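Local coordinates for protein beta 1-3 glucanase (PDB 5H4E) that probably hydrolyses beta-1,3-glucans as a GH64-family glycoside hydrolase domain, at residues V9-K14 with A139-T144. Residues are numbered along the deposited sequence; the frame is centred on the assembly and turned at random.
Sequences VTLQVK and AEMAWT
Val-9 meets Trp-143 and Leu-11 meets Met-141 where two beta-sheets pack face to face, a sandwich-like arrangement within the glucanase domain. Strand 9-16 belongs to a mixed sheet, between strands 86-92 and 366-374. Strand 136-144 belongs to the opposing antiparallel sheet. No hydrogen bond joins the two segments, and the CA atoms of Val-9 and Trp-143 stand 9.0 Å apart. The contact is made mainly by side chains.

Val-9 sets one methyl over a face of the indole. Its CG2 makes a CH-pi contact 3.7 Å from the centroid of the Trp-143 six-membered ring, 13° off the ring normal. With CG anti to the backbone N (chi1 -176°), the indole extends beside Val-9. Lys-91, on neighbouring strand 86-92, makes a cation-pi contact with the same side chain. Strand 147-151 adds apolar cover: Leu-148 touches both Val-9 and Trp-143, and Ile-150 packs against Met-141.

The second pair is purely apolar. The Met-141 chain bends at chi2 and chi3 instead of running straight out. The sulfur of Met-141, not its terminal methyl, meets the leucine: Met-141 SD lies 3.5 Å from Leu-11 CD1.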
loop_
_atom_site.group_PDB
_atom_site.type_symbol
_atom_site.label_atom_id
_atom_site.label_comp_id
_atom_site.label_asym_id
_atom_site.label_seq_id
_atom_site.Cartn_x
_atom_site.Cartn_y
_atom_site.Cartn_z
ATOM N N VAL A 9 -6.144 12.483 17.082
ATOM C CA VAL A 9 -6.986 11.375 16.634
ATOM C C VAL A 9 -6.513 10.115 17.352
ATOM O O VAL A 9 -5.314 9.900 17.527
ATOM C CB VAL A 9 -6.922 11.166 15.101
ATOM C CG1 VAL A 9 -7.619 9.865 14.699
ATOM C CG2 VAL A 9 -7.544 12.357 14.370
ATOM N N THR A 10 -7.448 9.295 17.798
ATOM C CA THR A 10 -7.069 8.040 18.427
ATOM C C THR A 10 -7.196 6.895 17.427
ATOM O O THR A 10 -8.187 6.798 16.699
ATOM C CB THR A 10 -7.933 7.755 19.671
ATOM O OG1 THR A 10 -7.776 8.831 20.603
ATOM C CG2 THR A 10 -7.529 6.437 20.334
ATOM N N LEU A 11 -6.174 6.044 17.395
ATOM C CA LEU A 11 -6.196 4.810 16.632
ATOM C C LEU A 11 -6.272 3.621 17.599
ATOM O O LEU A 11 -5.320 3.338 18.319
ATOM C CB LEU A 11 -4.957 4.725 15.747
ATOM C CG LEU A 11 -4.693 5.968 14.892
ATOM C CD1 LEU A 11 -3.379 5.825 14.170
ATOM C CD2 LEU A 11 -5.830 6.218 13.891
ATOM N N GLN A 12 -7.414 2.943 17.632
ATOM C CA GLN A 12 -7.638 1.867 18.590
ATOM C C GLN A 12 -7.378 0.512 17.947
ATOM O O GLN A 12 -8.013 0.180 16.953
ATOM C CB GLN A 12 -9.073 1.924 19.126
ATOM C CG GLN A 12 -9.466 0.745 20.014
ATOM C CD GLN A 12 -8.816 0.837 21.386
ATOM O OE1 GLN A 12 -9.023 1.807 22.121
ATOM N NE2 GLN A 12 -8.000 -0.151 21.721
ATOM N N VAL A 13 -6.447 -0.270 18.499
ATOM C CA VAL A 13 -6.260 -1.635 17.998
ATOM C C VAL A 13 -7.324 -2.533 18.619
ATOM O O VAL A 13 -7.549 -2.496 19.834
ATOM C CB VAL A 13 -4.845 -2.206 18.310
ATOM C CG1 VAL A 13 -4.698 -3.618 17.728
ATOM C CG2 VAL A 13 -3.754 -1.297 17.739
ATOM N N LYS A 14 -8.003 -3.313 17.779
ATOM C CA LYS A 14 -8.961 -4.304 18.260
ATOM C C LYS A 14 -8.528 -5.720 17.876
ATOM O O LYS A 14 -8.332 -6.030 16.699
ATOM C CB LYS A 14 -10.362 -4.010 17.715
ATOM C CG LYS A 14 -11.428 -4.964 18.206
ATOM C CD LYS A 14 -11.842 -4.669 19.637
ATOM C CE LYS A 14 -12.900 -5.666 20.095
ATOM N NZ LYS A 14 -13.896 -5.917 19.003
ATOM N N ALA A 139 -1.030 -0.191 8.641
ATOM C CA ALA A 139 -1.984 0.800 8.143
ATOM C C ALA A 139 -1.197 2.008 7.657
ATOM O O ALA A 139 -0.183 2.383 8.268
ATOM C CB ALA A 139 -2.967 1.197 9.237
ATOM N N GLU A 140 -1.623 2.609 6.549
ATOM C CA GLU A 140 -0.984 3.836 6.062
ATOM C C GLU A 140 -1.884 5.024 6.384
ATOM O O GLU A 140 -3.099 4.911 6.288
ATOM C CB GLU A 140 -0.715 3.745 4.556
ATOM C CG GLU A 140 0.252 2.607 4.220
ATOM C CD GLU A 140 0.463 2.399 2.737
ATOM O OE1 GLU A 140 -0.458 2.682 1.948
ATOM O OE2 GLU A 140 1.553 1.915 2.369
ATOM N N MET A 141 -1.308 6.155 6.788
ATOM C CA MET A 141 -2.163 7.302 7.102
ATOM C C MET A 141 -1.435 8.627 7.006
ATOM O O MET A 141 -0.210 8.692 7.101
ATOM C CB MET A 141 -2.768 7.163 8.497
ATOM C CG MET A 141 -1.860 7.607 9.599
ATOM S SD MET A 141 -2.022 6.473 10.978
ATOM C CE MET A 141 -1.073 5.139 10.282
ATOM N N ALA A 142 -2.209 9.680 6.778
ATOM C CA ALA A 142 -1.687 11.040 6.852
ATOM C C ALA A 142 -2.812 11.946 7.319
ATOM O O ALA A 142 -3.962 11.783 6.909
ATOM C CB ALA A 142 -1.143 11.492 5.516
ATOM N N TRP A 143 -2.479 12.875 8.204
ATOM C CA TRP A 143 -3.450 13.830 8.689
ATOM C C TRP A 143 -2.878 15.201 8.387
ATOM O O TRP A 143 -1.867 15.599 8.968
ATOM C CB TRP A 143 -3.711 13.635 10.178
ATOM C CG TRP A 143 -4.773 14.528 10.751
ATOM C CD1 TRP A 143 -5.718 15.247 10.069
ATOM C CD2 TRP A 143 -4.980 14.799 12.136
ATOM N NE1 TRP A 143 -6.505 15.954 10.957
ATOM C CE2 TRP A 143 -6.067 15.695 12.232
ATOM C CE3 TRP A 143 -4.344 14.377 13.307
ATOM C CZ2 TRP A 143 -6.540 16.159 13.456
ATOM C CZ3 TRP A 143 -4.807 14.843 14.515
ATOM C CH2 TRP A 143 -5.893 15.729 14.584
ATOM N N THR A 144 -3.509 15.900 7.450
ATOM C CA THR A 144 -2.986 17.169 6.965
ATOM C C THR A 144 -4.007 18.274 7.134
ATOM O O THR A 144 -5.048 18.079 7.763
ATOM C CB THR A 144 -2.604 17.077 5.488
ATOM O OG1 THR A 144 -3.793 16.879 4.713
ATOM C CG2 THR A 144 -1.654 15.901 5.257
#